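Local coordinates for fatty acid metabolism regulator protein (Bacillus subtilis, PDB 1VI0) that represses transcription of the genes for fatty acid transport and beta-oxidation as a homodimer whose DNA binding long-chain fatty acyl-CoA inhibits, at residues R70-I75 and L129-G134; V105-L110 and E164-W169; A79-K84 and D133-E138; K91-L96 and A180-V185; Q12-A17 and I57-E62. One frame throughout, in Å; residues are numbered along the deposited sequence.

How the contacts relate
Following the chain from the N terminus, contact 5 closes first, bringing helix 52-75 back across helix 9-24 of the DNA-binding region. The other four lie later and tie together the helices of the ligand-binding part. Contacts 1 and 3 begin on successive helices, 52-75 and 81-97, and end on the same part of helix 115-141, sharing Asp133 and Gly134. Contact 4 closes the longest loop, from helix 81-97 to the start of helix 182-191, and contact 2, between helices 100-109 and 151-171, lies wholly within that loop. Contacts 2 and 4 each cross contact 1 and contact 3 along the chain. Contact 2 also touches contact 5 through Leu110 and Phe60.

Contact 1 (R70-I75 and L129-G134); sequences RMEEDI and LNILDG
Ile131 turns CG1 away from its own carbonyl carbon (chi1 -72°) and runs on extended through chi2, which carries CD1 out toward helix 52-75 and sets CG2 on another branch. On the other helix Glu72 leaves its backbone in the same sense but folds at chi2 (-46°), bringing its carboxylate back to the isoleucine. The two side chains run antiparallel alongside each other, and OE1 of Glu72 lies 3.6 Å from CG1 of Ile131. This is a van der Waals contact at the exposed margin: the oxygen itself rests on the CG1-CD1 arm, and the bent carbon chain only delivers it there.

Deeper in, the partners are apolar. CB of selenomethionine Met71 meets CD1 of Ile131 at 4.0 Å, and CD1 of Ile75 reaches CG2 of Ile131, also at 4.0 Å. Ile131 therefore carries the contact alone from its side, touched by three residues, and its branched shape suits this, because CD1 and CG2 serve different neighbours. The flexible chain of Met71 bends at chi2 and chi3 and takes its selenium toward Lys91.

The contact joins two helices of the helical ligand-binding part of a TetR-family repressor. The segments run nearly parallel, 20° apart, with axes 11.6 Å from each other, a separation bridged by side chains alone. Helix 81-97 lies against both, receiving Met71 on Val88 and Leu132 on Leu85. Helix 151-171 packs on 129-134 through Leu129 and Leu132, and Leu129 also touches the bound dodecyl-CoA.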
# COMPACT_ATOMS: atom_id res chain seq x y z
N ARG A 70 19.93 6.78 10.48
CA ARG A 70 19.36 7.30 11.72
C ARG A 70 18.70 6.18 12.53
O ARG A 70 18.77 6.21 13.75
CB ARG A 70 18.27 8.36 11.44
CG ARG A 70 18.75 9.45 10.50
CD ARG A 70 19.79 10.32 11.17
NE ARG A 70 21.08 9.68 11.34
CZ ARG A 70 22.00 9.43 10.44
NH1 ARG A 70 21.83 9.80 9.17
NH2 ARG A 70 23.10 8.76 10.79
N MSE A 71 17.96 5.28 11.87
CA MSE A 71 17.28 4.22 12.60
C MSE A 71 18.29 3.36 13.35
O MSE A 71 18.20 3.16 14.56
CB MSE A 71 16.47 3.32 11.66
CG MSE A 71 15.16 3.93 11.18
SE MSE A 71 14.06 4.38 12.71
CE MSE A 71 14.32 2.81 13.73
N GLU A 72 19.31 2.89 12.62
CA GLU A 72 20.30 2.02 13.27
C GLU A 72 20.90 2.74 14.47
O GLU A 72 21.12 2.16 15.53
CB GLU A 72 21.38 1.58 12.30
CG GLU A 72 20.96 0.41 11.40
CD GLU A 72 20.29 -0.70 12.18
OE1 GLU A 72 19.05 -0.60 12.32
OE2 GLU A 72 20.95 -1.63 12.69
N GLU A 73 21.18 4.03 14.28
CA GLU A 73 21.71 4.86 15.34
C GLU A 73 20.81 4.90 16.57
O GLU A 73 21.25 4.63 17.69
CB GLU A 73 21.91 6.28 14.78
CG GLU A 73 21.93 7.35 15.89
CD GLU A 73 22.50 8.64 15.34
OE1 GLU A 73 22.11 9.03 14.20
OE2 GLU A 73 23.41 9.21 15.97
N ASP A 74 19.53 5.19 16.40
CA ASP A 74 18.63 5.28 17.54
C ASP A 74 18.21 3.99 18.20
O ASP A 74 17.96 4.01 19.42
CB ASP A 74 17.35 6.02 17.11
CG ASP A 74 17.67 7.43 16.65
OD1 ASP A 74 18.82 7.87 16.92
OD2 ASP A 74 16.80 8.05 16.03
N ILE A 75 18.02 2.90 17.46
CA ILE A 75 17.48 1.68 18.04
C ILE A 75 18.41 0.83 18.85
O ILE A 75 17.93 0.03 19.69
CB ILE A 75 16.75 0.80 17.02
CG1 ILE A 75 17.72 0.26 15.98
CG2 ILE A 75 15.61 1.58 16.38
CD1 ILE A 75 17.00 -0.64 14.96
N LEU A 129 12.83 -3.16 5.65
CA LEU A 129 12.21 -4.43 6.04
C LEU A 129 13.19 -5.28 6.84
O LEU A 129 12.81 -6.01 7.75
CB LEU A 129 11.66 -5.15 4.83
CG LEU A 129 10.68 -4.29 3.98
CD1 LEU A 129 10.23 -5.10 2.77
CD2 LEU A 129 9.49 -3.86 4.81
N ASN A 130 14.47 -5.25 6.44
CA ASN A 130 15.52 -5.98 7.15
C ASN A 130 15.57 -5.52 8.64
O ASN A 130 15.76 -6.36 9.48
CB ASN A 130 16.89 -5.75 6.56
CG ASN A 130 17.20 -6.51 5.31
OD1 ASN A 130 18.16 -6.13 4.58
ND2 ASN A 130 16.45 -7.53 5.00
N ILE A 131 15.42 -4.21 8.86
CA ILE A 131 15.41 -3.69 10.25
C ILE A 131 14.26 -4.28 11.02
O ILE A 131 14.47 -4.79 12.18
CB ILE A 131 15.39 -2.15 10.25
CG1 ILE A 131 16.76 -1.63 9.81
CG2 ILE A 131 15.04 -1.63 11.65
CD1 ILE A 131 16.75 -0.14 9.58
N LEU A 132 13.06 -4.36 10.46
CA LEU A 132 11.90 -4.98 11.06
C LEU A 132 12.07 -6.44 11.35
O LEU A 132 11.90 -6.94 12.48
CB LEU A 132 10.58 -4.82 10.24
CG LEU A 132 10.19 -3.36 9.94
CD1 LEU A 132 8.94 -3.33 9.03
CD2 LEU A 132 9.90 -2.60 11.22
N ASP A 133 12.81 -7.15 10.40
CA ASP A 133 13.03 -8.57 10.61
C ASP A 133 13.99 -8.81 11.81
O ASP A 133 13.70 -9.74 12.60
CB ASP A 133 13.72 -9.17 9.37
CG ASP A 133 12.76 -9.41 8.23
OD1 ASP A 133 11.60 -8.93 8.25
OD2 ASP A 133 13.13 -10.11 7.24
N GLY A 134 15.00 -8.03 11.92
CA GLY A 134 16.01 -8.12 13.03
C GLY A 134 15.30 -7.79 14.35
O GLY A 134 15.55 -8.37 15.40

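Contact 2 (V105-L110 and E164-W169); sequences VTQLEL and ETVTTW
Gln107 and Thr167 join helices 100-109 and 151-171 within the all-helical ligand-binding domain of this TetR-family repressor. The polar part is a hydrogen bond from NE2 of Gln107 to OG1 of Thr167, 2.9 Å long and bent to 151°, with the hydroxyl tilted 15° from the amide plane. A second NE2 partner, Asp163 OD1, precedes the segment 164-169, so two acceptors hold this buried amide nitrogen and limit its rotation. Glutamine suits the place because its chain, bent at chi2 (-45°), brings both a donor and a flat surface to the neighbouring helix. In helix 100-109 the wider pi-type turn at 105-109 is marked by the bond from Leu110 N to Val105 O.

The packing part is Val166, whose CG1 methyl sits over the face of the Gln107 amide, 3.5 Å from CD of Gln107. A valine methyl suits this flat surface, and Phe93 and Leu96 of helix 81-97 also cover Val166.

At the subunit interface Glu164 makes a salt bridge with Arg111 of the second subunit, and Thr167 packs on that arginine.

Threonine supplies an acceptor for Gln107 that also bonds a water, which donates to Gln107 O at 2.8 Å and lies 3.0 Å from Thr167 OG1.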
# COMPACT_ATOMS: atom_id res chain seq x y z
N VAL A 105 5.16 12.03 -2.45
CA VAL A 105 6.07 11.20 -3.27
C VAL A 105 6.06 9.76 -2.79
O VAL A 105 5.77 8.85 -3.58
CB VAL A 105 7.46 11.79 -3.36
CG1 VAL A 105 8.47 10.77 -3.96
CG2 VAL A 105 7.53 13.08 -4.19
N THR A 106 6.22 9.49 -1.48
CA THR A 106 6.29 8.17 -0.93
C THR A 106 4.97 7.42 -1.01
O THR A 106 4.99 6.23 -1.30
CB THR A 106 6.87 8.09 0.49
OG1 THR A 106 5.95 8.80 1.37
CG2 THR A 106 8.25 8.75 0.59
N GLN A 107 3.82 8.08 -0.77
CA GLN A 107 2.55 7.42 -0.74
C GLN A 107 1.83 7.30 -2.08
O GLN A 107 0.98 6.40 -2.25
CB GLN A 107 1.61 8.09 0.27
CG GLN A 107 2.22 8.13 1.66
CD GLN A 107 2.87 6.87 2.14
OE1 GLN A 107 4.09 6.80 2.23
NE2 GLN A 107 2.14 5.83 2.51
N LEU A 108 2.21 8.18 -3.00
CA LEU A 108 1.59 8.19 -4.30
C LEU A 108 2.57 8.05 -5.45
O LEU A 108 2.47 7.03 -6.18
CB LEU A 108 0.80 9.50 -4.51
CG LEU A 108 -0.69 9.54 -4.27
CD1 LEU A 108 -1.26 8.39 -3.48
CD2 LEU A 108 -1.10 10.89 -3.62
N GLU A 109 3.52 8.97 -5.59
CA GLU A 109 4.38 8.98 -6.78
C GLU A 109 5.36 7.87 -6.95
O GLU A 109 5.72 7.49 -8.08
CB GLU A 109 5.03 10.37 -6.91
CG GLU A 109 3.97 11.48 -6.94
CD GLU A 109 2.99 11.37 -8.08
OE1 GLU A 109 3.29 10.71 -9.13
OE2 GLU A 109 1.88 11.90 -7.95
N LEU A 110 5.91 7.27 -5.91
CA LEU A 110 6.81 6.15 -6.02
C LEU A 110 6.08 4.85 -6.30
O LEU A 110 6.76 3.83 -6.56
CB LEU A 110 7.62 6.02 -4.71
CG LEU A 110 8.96 6.71 -4.67
CD1 LEU A 110 9.49 6.85 -3.24
CD2 LEU A 110 9.98 6.04 -5.56
N GLU A 164 -0.19 2.16 5.69
CA GLU A 164 -1.62 2.52 5.37
C GLU A 164 -2.03 3.68 6.29
O GLU A 164 -2.88 4.49 5.86
CB GLU A 164 -2.52 1.31 5.57
CG GLU A 164 -4.00 1.60 5.39
CD GLU A 164 -4.34 2.03 3.96
OE1 GLU A 164 -3.56 1.78 3.04
OE2 GLU A 164 -5.42 2.67 3.85
N THR A 165 -1.46 3.70 7.49
CA THR A 165 -1.76 4.87 8.37
C THR A 165 -1.30 6.15 7.72
O THR A 165 -2.05 7.18 7.65
CB THR A 165 -1.21 4.65 9.80
OG1 THR A 165 -1.76 3.45 10.35
CG2 THR A 165 -1.74 5.84 10.65
N VAL A 166 -0.13 6.16 7.07
CA VAL A 166 0.40 7.32 6.37
C VAL A 166 -0.50 7.59 5.16
O VAL A 166 -0.89 8.72 4.89
CB VAL A 166 1.87 7.12 5.98
CG1 VAL A 166 2.33 8.42 5.28
CG2 VAL A 166 2.75 6.93 7.23
N THR A 167 -0.81 6.60 4.36
CA THR A 167 -1.67 6.82 3.16
C THR A 167 -3.01 7.42 3.53
O THR A 167 -3.46 8.41 2.89
CB THR A 167 -1.82 5.46 2.46
OG1 THR A 167 -0.57 5.14 1.85
CG2 THR A 167 -2.90 5.55 1.37
N THR A 168 -3.64 7.00 4.59
CA THR A 168 -4.94 7.53 5.02
C THR A 168 -4.77 8.99 5.37
O THR A 168 -5.55 9.83 4.87
CB THR A 168 -5.51 6.65 6.13
OG1 THR A 168 -5.84 5.34 5.59
CG2 THR A 168 -6.77 7.27 6.71
N TRP A 169 -3.72 9.35 6.09
CA TRP A 169 -3.43 10.77 6.40
C TRP A 169 -3.11 11.58 5.16
O TRP A 169 -3.69 12.68 4.93
CB TRP A 169 -2.27 10.72 7.36
CG TRP A 169 -1.57 11.98 7.61
CD1 TRP A 169 -1.95 12.98 8.46
CD2 TRP A 169 -0.30 12.38 7.09
NE1 TRP A 169 -1.03 13.96 8.51
CE2 TRP A 169 0.03 13.60 7.66
CE3 TRP A 169 0.63 11.72 6.22
CZ2 TRP A 169 1.20 14.27 7.37
CZ3 TRP A 169 1.77 12.40 5.93
CH2 TRP A 169 2.09 13.65 6.51
O HOH W 1 -0.69 4.50 -1.06

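Contact 3 (A79-K84 and D133-E138); sequences ATAKEK and DGILTE
A capping box starts helix 81-97 at this contact, and the first turn beyond it rests on helix 115-141. Thr80 is the N-cap: its OG1 accepts from Glu83 N at 3.0 Å, and in return Glu83 OE1 accepts from Thr80 N at 2.8 Å. The second bond is nearly straight, at 171°, and reaches the carboxylate on its anti side, somewhat out of plane. Threonine and glutamate suit these places because one short hydroxyl and one longer carboxylate can satisfy amides that the first turn would otherwise leave without partners. Glu144 takes the N-H groups of Ala81 and Lys82, so the amides of residues 80 to 83 all have side-chain acceptors.

Across the contact, Ala81 brings a small methyl close to the other helix, its CB 3.8 Å from CG2 of Ile135. The short side chain lets the backbones approach, with CA atoms of Ala81 and Ile135 only 5.5 Å apart. In this helical ligand-binding domain, the pair joins the first turn of one helix to the last turns of helix 115-141, and Ile135 also packs on Leu85 and Val88 further along helix 81-97.

Lys84 lies over the other branch of Ile135, CB touching CD1 at 3.9 Å, and its chain runs back along the isoleucine. This long aliphatic stretch covers Ile135, then bends at chi4 (-65°), and the ammonium hydrogen-bonds to the backbone oxygens of Lys78 and Ile75. The salt bridge to Glu138 is long, NZ to OE1 4.0 Å; the carboxylate oxygen lies nearer CE, at 3.2 Å.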
# COMPACT_ATOMS: atom_id res chain seq x y z
N ALA A 79 15.98 -1.41 24.47
CA ALA A 79 16.17 -2.78 24.87
C ALA A 79 15.24 -3.74 24.13
O ALA A 79 15.69 -4.60 23.37
CB ALA A 79 15.93 -2.96 26.37
N THR A 80 13.93 -3.52 24.26
CA THR A 80 12.96 -4.48 23.81
C THR A 80 12.51 -4.28 22.37
O THR A 80 12.67 -3.21 21.78
CB THR A 80 11.71 -4.48 24.75
OG1 THR A 80 11.02 -3.25 24.49
CG2 THR A 80 12.17 -4.47 26.21
N ALA A 81 11.93 -5.32 21.82
CA ALA A 81 11.39 -5.25 20.45
C ALA A 81 10.31 -4.17 20.41
O ALA A 81 10.28 -3.39 19.46
CB ALA A 81 10.86 -6.60 20.06
N LYS A 82 9.46 -4.10 21.46
CA LYS A 82 8.40 -3.07 21.48
C LYS A 82 9.01 -1.68 21.50
O LYS A 82 8.55 -0.84 20.73
CB LYS A 82 7.46 -3.31 22.66
CG LYS A 82 6.41 -2.21 22.88
CD LYS A 82 5.46 -2.57 24.05
CE LYS A 82 4.41 -1.44 24.11
NZ LYS A 82 3.52 -1.64 25.29
N GLU A 83 10.06 -1.42 22.28
CA GLU A 83 10.75 -0.13 22.28
C GLU A 83 11.35 0.23 20.95
O GLU A 83 11.23 1.36 20.41
CB GLU A 83 11.86 -0.17 23.38
CG GLU A 83 11.27 -0.06 24.76
CD GLU A 83 12.24 -0.44 25.89
OE1 GLU A 83 13.23 -1.14 25.66
OE2 GLU A 83 11.92 -0.05 27.04
N LYS A 84 12.00 -0.75 20.29
CA LYS A 84 12.50 -0.48 18.93
C LYS A 84 11.39 -0.15 17.95
O LYS A 84 11.54 0.78 17.15
CB LYS A 84 13.33 -1.67 18.45
CG LYS A 84 14.56 -1.91 19.35
CD LYS A 84 15.23 -3.21 18.86
CE LYS A 84 16.22 -3.77 19.86
NZ LYS A 84 17.38 -2.88 20.09
N ASP A 133 12.81 -7.15 10.40
CA ASP A 133 13.03 -8.57 10.61
C ASP A 133 13.99 -8.81 11.81
O ASP A 133 13.70 -9.74 12.60
CB ASP A 133 13.72 -9.17 9.37
CG ASP A 133 12.76 -9.41 8.23
OD1 ASP A 133 11.60 -8.93 8.25
OD2 ASP A 133 13.13 -10.11 7.24
N GLY A 134 15.00 -8.03 11.92
CA GLY A 134 16.01 -8.12 13.03
C GLY A 134 15.30 -7.79 14.35
O GLY A 134 15.55 -8.37 15.40
N ILE A 135 14.48 -6.74 14.39
CA ILE A 135 13.73 -6.48 15.66
C ILE A 135 12.95 -7.69 16.09
O ILE A 135 12.94 -8.16 17.23
CB ILE A 135 12.81 -5.25 15.48
CG1 ILE A 135 13.60 -3.97 15.29
CG2 ILE A 135 11.83 -5.20 16.64
CD1 ILE A 135 12.75 -2.80 14.77
N LEU A 136 12.24 -8.37 15.17
CA LEU A 136 11.42 -9.53 15.42
C LEU A 136 12.29 -10.73 15.89
O LEU A 136 11.94 -11.40 16.82
CB LEU A 136 10.63 -9.89 14.16
CG LEU A 136 9.50 -8.88 13.82
CD1 LEU A 136 8.89 -9.14 12.44
CD2 LEU A 136 8.47 -8.96 14.94
N THR A 137 13.37 -10.98 15.14
CA THR A 137 14.20 -12.18 15.49
C THR A 137 14.95 -11.99 16.81
O THR A 137 15.10 -12.95 17.55
CB THR A 137 15.13 -12.61 14.36
OG1 THR A 137 16.00 -11.57 13.97
CG2 THR A 137 14.28 -13.10 13.17
N GLU A 138 15.31 -10.76 17.09
CA GLU A 138 15.93 -10.49 18.42
C GLU A 138 14.86 -10.77 19.48
O GLU A 138 15.08 -11.35 20.52
CB GLU A 138 16.29 -9.01 18.48
CG GLU A 138 17.55 -8.62 17.77
CD GLU A 138 17.73 -7.14 17.61
OE1 GLU A 138 16.96 -6.38 18.25
OE2 GLU A 138 18.63 -6.71 16.86

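Contact 4 (K91-L96 and A180-V185); sequences KHFSLL and ALSNSV
The ring of Phe93 meets the segment 180-185 chiefly along its edge. Near the ring plane, CE2 of Phe93 touches CG2 of Val185 at 4.0 Å, and atom C of Leu181 lies at the same rim, 4.3 Å from CE2 of Phe93. Ser182 OG approaches obliquely, 3.5 Å from CD2 of Phe93. With chi1 at -76° the ring leaves helix 81-97 on the side away from its own carbonyl carbon and reaches out to the turn where helix 182-191 begins.

A broad, flat aromatic suits this position because it spans the 7.3 Å between the CA atoms of Phe93 and Ser182. In this all-helical TetR-family domain the contact fastens the start of the last helix to the helix whose His92 and Leu95 touch the bound dodecyl-CoA. Phe93 also packs on Ile162 and Val166 of helix 151-171 and on Leu178 and Val179 in the loop before the segment.

Serine is small enough to let the ring come near, and its hydroxyl is hydrogen-bonded to the oxygen of Val179. Val185 arrives from the opposite direction, its branched CG2 methyl offering an apolar contact at the ring edge. On this segment Leu181 and Ser184 pack against Leu153 of the second subunit.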
# COMPACT_ATOMS: atom_id res chain seq x y z
N LYS A 91 9.53 7.58 14.19
CA LYS A 91 10.47 8.17 13.27
C LYS A 91 9.92 8.17 11.83
O LYS A 91 10.10 9.20 11.15
CB LYS A 91 11.87 7.63 13.41
CG LYS A 91 12.43 7.86 14.83
CD LYS A 91 13.05 9.25 14.90
CE LYS A 91 12.60 10.01 16.14
NZ LYS A 91 11.18 10.49 16.00
N HIS A 92 9.24 7.12 11.48
CA HIS A 92 8.62 7.04 10.12
C HIS A 92 7.59 8.17 9.97
O HIS A 92 7.60 8.98 9.04
CB HIS A 92 8.06 5.67 9.90
CG HIS A 92 7.47 5.32 8.56
ND1 HIS A 92 7.61 4.07 7.96
CD2 HIS A 92 6.68 6.03 7.76
CE1 HIS A 92 6.87 4.07 6.85
NE2 HIS A 92 6.31 5.28 6.68
N PHE A 93 6.68 8.27 10.94
CA PHE A 93 5.60 9.28 10.91
C PHE A 93 6.19 10.69 10.93
O PHE A 93 5.77 11.50 10.09
CB PHE A 93 4.70 9.03 12.16
CG PHE A 93 3.79 7.85 12.03
CD1 PHE A 93 3.71 7.03 10.90
CD2 PHE A 93 2.80 7.66 13.01
CE1 PHE A 93 2.78 6.03 10.84
CE2 PHE A 93 1.87 6.64 12.93
CZ PHE A 93 1.86 5.81 11.80
N SER A 94 7.19 10.93 11.77
CA SER A 94 7.82 12.22 11.90
C SER A 94 8.48 12.72 10.62
O SER A 94 8.39 13.90 10.24
CB SER A 94 8.84 12.29 13.05
OG SER A 94 8.11 12.17 14.29
N LEU A 95 9.24 11.89 9.96
CA LEU A 95 9.89 12.21 8.69
C LEU A 95 8.87 12.70 7.67
O LEU A 95 9.00 13.84 7.17
CB LEU A 95 10.54 10.92 8.20
CG LEU A 95 11.60 10.96 7.10
CD1 LEU A 95 11.18 10.15 5.89
CD2 LEU A 95 12.05 12.35 6.72
N LEU A 96 7.80 11.94 7.47
CA LEU A 96 6.78 12.26 6.50
C LEU A 96 5.93 13.44 6.93
O LEU A 96 5.60 14.30 6.11
CB LEU A 96 5.97 11.02 6.14
CG LEU A 96 6.82 9.87 5.53
CD1 LEU A 96 5.90 8.78 5.00
CD2 LEU A 96 7.66 10.41 4.38
N ALA A 180 1.17 11.96 16.48
CA ALA A 180 0.44 11.70 17.75
C ALA A 180 -0.22 10.35 17.79
O ALA A 180 -0.77 9.87 18.82
CB ALA A 180 -0.55 12.85 17.96
N LEU A 181 -0.38 9.68 16.61
CA LEU A 181 -0.99 8.37 16.56
C LEU A 181 0.05 7.24 16.75
O LEU A 181 -0.41 6.07 16.83
CB LEU A 181 -1.70 8.14 15.23
CG LEU A 181 -2.71 9.14 14.74
CD1 LEU A 181 -3.31 8.87 13.38
CD2 LEU A 181 -3.84 9.21 15.79
N SER A 182 1.31 7.59 16.78
CA SER A 182 2.38 6.59 16.94
C SER A 182 2.13 5.53 17.96
O SER A 182 2.22 4.28 17.74
CB SER A 182 3.74 7.30 17.26
OG SER A 182 4.11 8.11 16.18
N ASN A 183 1.88 5.96 19.25
CA ASN A 183 1.72 4.95 20.28
C ASN A 183 0.54 4.03 20.09
O ASN A 183 0.59 2.84 20.40
CB ASN A 183 1.62 5.64 21.66
CG ASN A 183 1.71 4.68 22.82
OD1 ASN A 183 2.84 4.18 23.08
ND2 ASN A 183 0.66 4.44 23.55
N SER A 184 -0.61 4.53 19.57
CA SER A 184 -1.78 3.72 19.43
C SER A 184 -1.61 2.68 18.29
O SER A 184 -2.01 1.55 18.46
CB SER A 184 -3.05 4.55 19.17
OG SER A 184 -3.24 5.31 20.39
N VAL A 185 -0.78 3.11 17.34
CA VAL A 185 -0.46 2.19 16.20
C VAL A 185 0.44 1.06 16.75
O VAL A 185 0.10 -0.11 16.58
CB VAL A 185 0.26 2.96 15.11
CG1 VAL A 185 0.69 1.91 14.04
CG2 VAL A 185 -0.73 3.90 14.38

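Contact 5 (Q12-A17 and I57-E62); sequences QIIDAA and ISLFKE
Ser58, whose hydroxyl is hydrogen-bonded to the backbone oxygen of Asp54 one turn earlier, meets Ile14 through its carbon atoms: CD1 of Ile14 lies 4.2 Å from CB of Ser58. Turned back to its own helix, the OG is satisfied without a partner on the facing segment. This is the tetR-type helix-turn-helix region, where helix 9-24 packs across helix 52-75, the long helix that continues into the ligand-binding part. The axes of the two segments cross at -105°, 9.9 Å apart at closest approach, so they meet over a short patch.

Ile14 is the main contributor from helix 9-24. Both its chi1 and chi2 lie near -66°, and that fold lays CD1 against the backbone of the facing helix, 3.8 Å from the N of Leu59. The other branch, CG2, packs 3.9 Å from CB of Leu59. A beta-branched residue suits so steep a crossing because its two arms straddle the start of one residue, CD1 on the backbone and CG2 on CB of Leu59.

In Leu59 a chi1 of 157° swings CG away from the backbone N, sending its methyls toward Val18, Ile21 and Ala17. Phe49 closes over Ile14 and Ser58 from a loop. On another side of helix 52-75, Phe60 touches the bound dodecyl-CoA. Alanine's small methyl gives the end of Leu59 a place to rest; CB of Ala17 meets CD1 of Leu59 at 4.1 Å.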
# COMPACT_ATOMS: atom_id res chain seq x y z
N GLN A 12 20.53 19.29 -4.46
CA GLN A 12 19.65 20.35 -4.90
C GLN A 12 18.63 19.81 -5.92
O GLN A 12 17.49 20.25 -6.00
CB GLN A 12 20.40 21.47 -5.63
CG GLN A 12 21.10 22.46 -4.72
CD GLN A 12 21.86 23.47 -5.60
OE1 GLN A 12 21.18 24.35 -6.14
NE2 GLN A 12 23.15 23.26 -5.73
N ILE A 13 19.18 18.95 -6.80
CA ILE A 13 18.31 18.34 -7.81
C ILE A 13 17.33 17.36 -7.17
O ILE A 13 16.14 17.38 -7.49
CB ILE A 13 19.14 17.62 -8.89
CG1 ILE A 13 19.82 18.69 -9.78
CG2 ILE A 13 18.26 16.72 -9.75
CD1 ILE A 13 21.09 18.15 -10.46
N ILE A 14 17.86 16.51 -6.28
CA ILE A 14 16.92 15.57 -5.61
C ILE A 14 15.80 16.32 -4.89
O ILE A 14 14.63 15.99 -4.97
CB ILE A 14 17.69 14.70 -4.61
CG1 ILE A 14 18.66 13.77 -5.34
CG2 ILE A 14 16.69 13.89 -3.77
CD1 ILE A 14 18.02 12.71 -6.19
N ASP A 15 16.12 17.44 -4.24
CA ASP A 15 15.12 18.22 -3.51
C ASP A 15 14.14 18.89 -4.41
O ASP A 15 12.92 18.95 -4.18
CB ASP A 15 15.85 19.21 -2.59
CG ASP A 15 16.38 18.61 -1.32
OD1 ASP A 15 16.30 17.40 -1.08
OD2 ASP A 15 16.94 19.39 -0.50
N ALA A 16 14.63 19.38 -5.58
CA ALA A 16 13.71 19.99 -6.54
C ALA A 16 12.83 18.91 -7.14
O ALA A 16 11.64 19.11 -7.35
CB ALA A 16 14.50 20.70 -7.62
N ALA A 17 13.40 17.72 -7.36
CA ALA A 17 12.62 16.59 -7.89
C ALA A 17 11.46 16.25 -6.96
O ALA A 17 10.35 16.07 -7.43
CB ALA A 17 13.49 15.38 -8.08
N ILE A 57 14.22 6.93 -8.64
CA ILE A 57 14.90 5.85 -7.90
C ILE A 57 15.98 6.37 -6.98
O ILE A 57 16.03 5.98 -5.79
CB ILE A 57 15.49 4.85 -8.94
CG1 ILE A 57 14.35 4.19 -9.70
CG2 ILE A 57 16.41 3.85 -8.25
CD1 ILE A 57 14.82 3.58 -11.03
N SER A 58 16.81 7.33 -7.38
CA SER A 58 17.88 7.89 -6.60
C SER A 58 17.35 8.74 -5.43
O SER A 58 17.88 8.70 -4.33
CB SER A 58 18.82 8.75 -7.46
OG SER A 58 19.52 7.90 -8.39
N LEU A 59 16.24 9.41 -5.69
CA LEU A 59 15.62 10.23 -4.58
C LEU A 59 15.17 9.26 -3.50
O LEU A 59 15.46 9.48 -2.30
CB LEU A 59 14.51 10.98 -5.22
CG LEU A 59 13.30 11.56 -4.56
CD1 LEU A 59 12.47 12.31 -5.64
CD2 LEU A 59 12.41 10.60 -3.80
N PHE A 60 14.52 8.16 -3.88
CA PHE A 60 14.13 7.15 -2.92
C PHE A 60 15.34 6.54 -2.23
O PHE A 60 15.41 6.47 -1.01
CB PHE A 60 13.25 6.07 -3.53
CG PHE A 60 12.64 5.14 -2.52
CD1 PHE A 60 12.28 5.54 -1.24
CD2 PHE A 60 12.36 3.81 -2.87
CE1 PHE A 60 11.68 4.69 -0.36
CE2 PHE A 60 11.81 2.94 -1.97
CZ PHE A 60 11.44 3.36 -0.71
N LYS A 61 16.39 6.14 -2.96
CA LYS A 61 17.58 5.56 -2.35
C LYS A 61 18.30 6.45 -1.36
O LYS A 61 18.73 5.97 -0.31
CB LYS A 61 18.55 5.14 -3.47
CG LYS A 61 19.70 4.28 -3.01
CD LYS A 61 20.41 3.70 -4.27
CE LYS A 61 21.66 2.94 -3.87
NZ LYS A 61 22.73 3.84 -3.33
N GLU A 62 18.40 7.73 -1.67
CA GLU A 62 19.03 8.75 -0.86
C GLU A 62 18.24 9.01 0.42
O GLU A 62 18.83 9.00 1.51
CB GLU A 62 19.10 10.04 -1.70
CG GLU A 62 19.72 11.22 -0.97
CD GLU A 62 20.99 10.81 -0.25
OE1 GLU A 62 21.80 10.09 -0.88
OE2 GLU A 62 21.11 11.15 0.94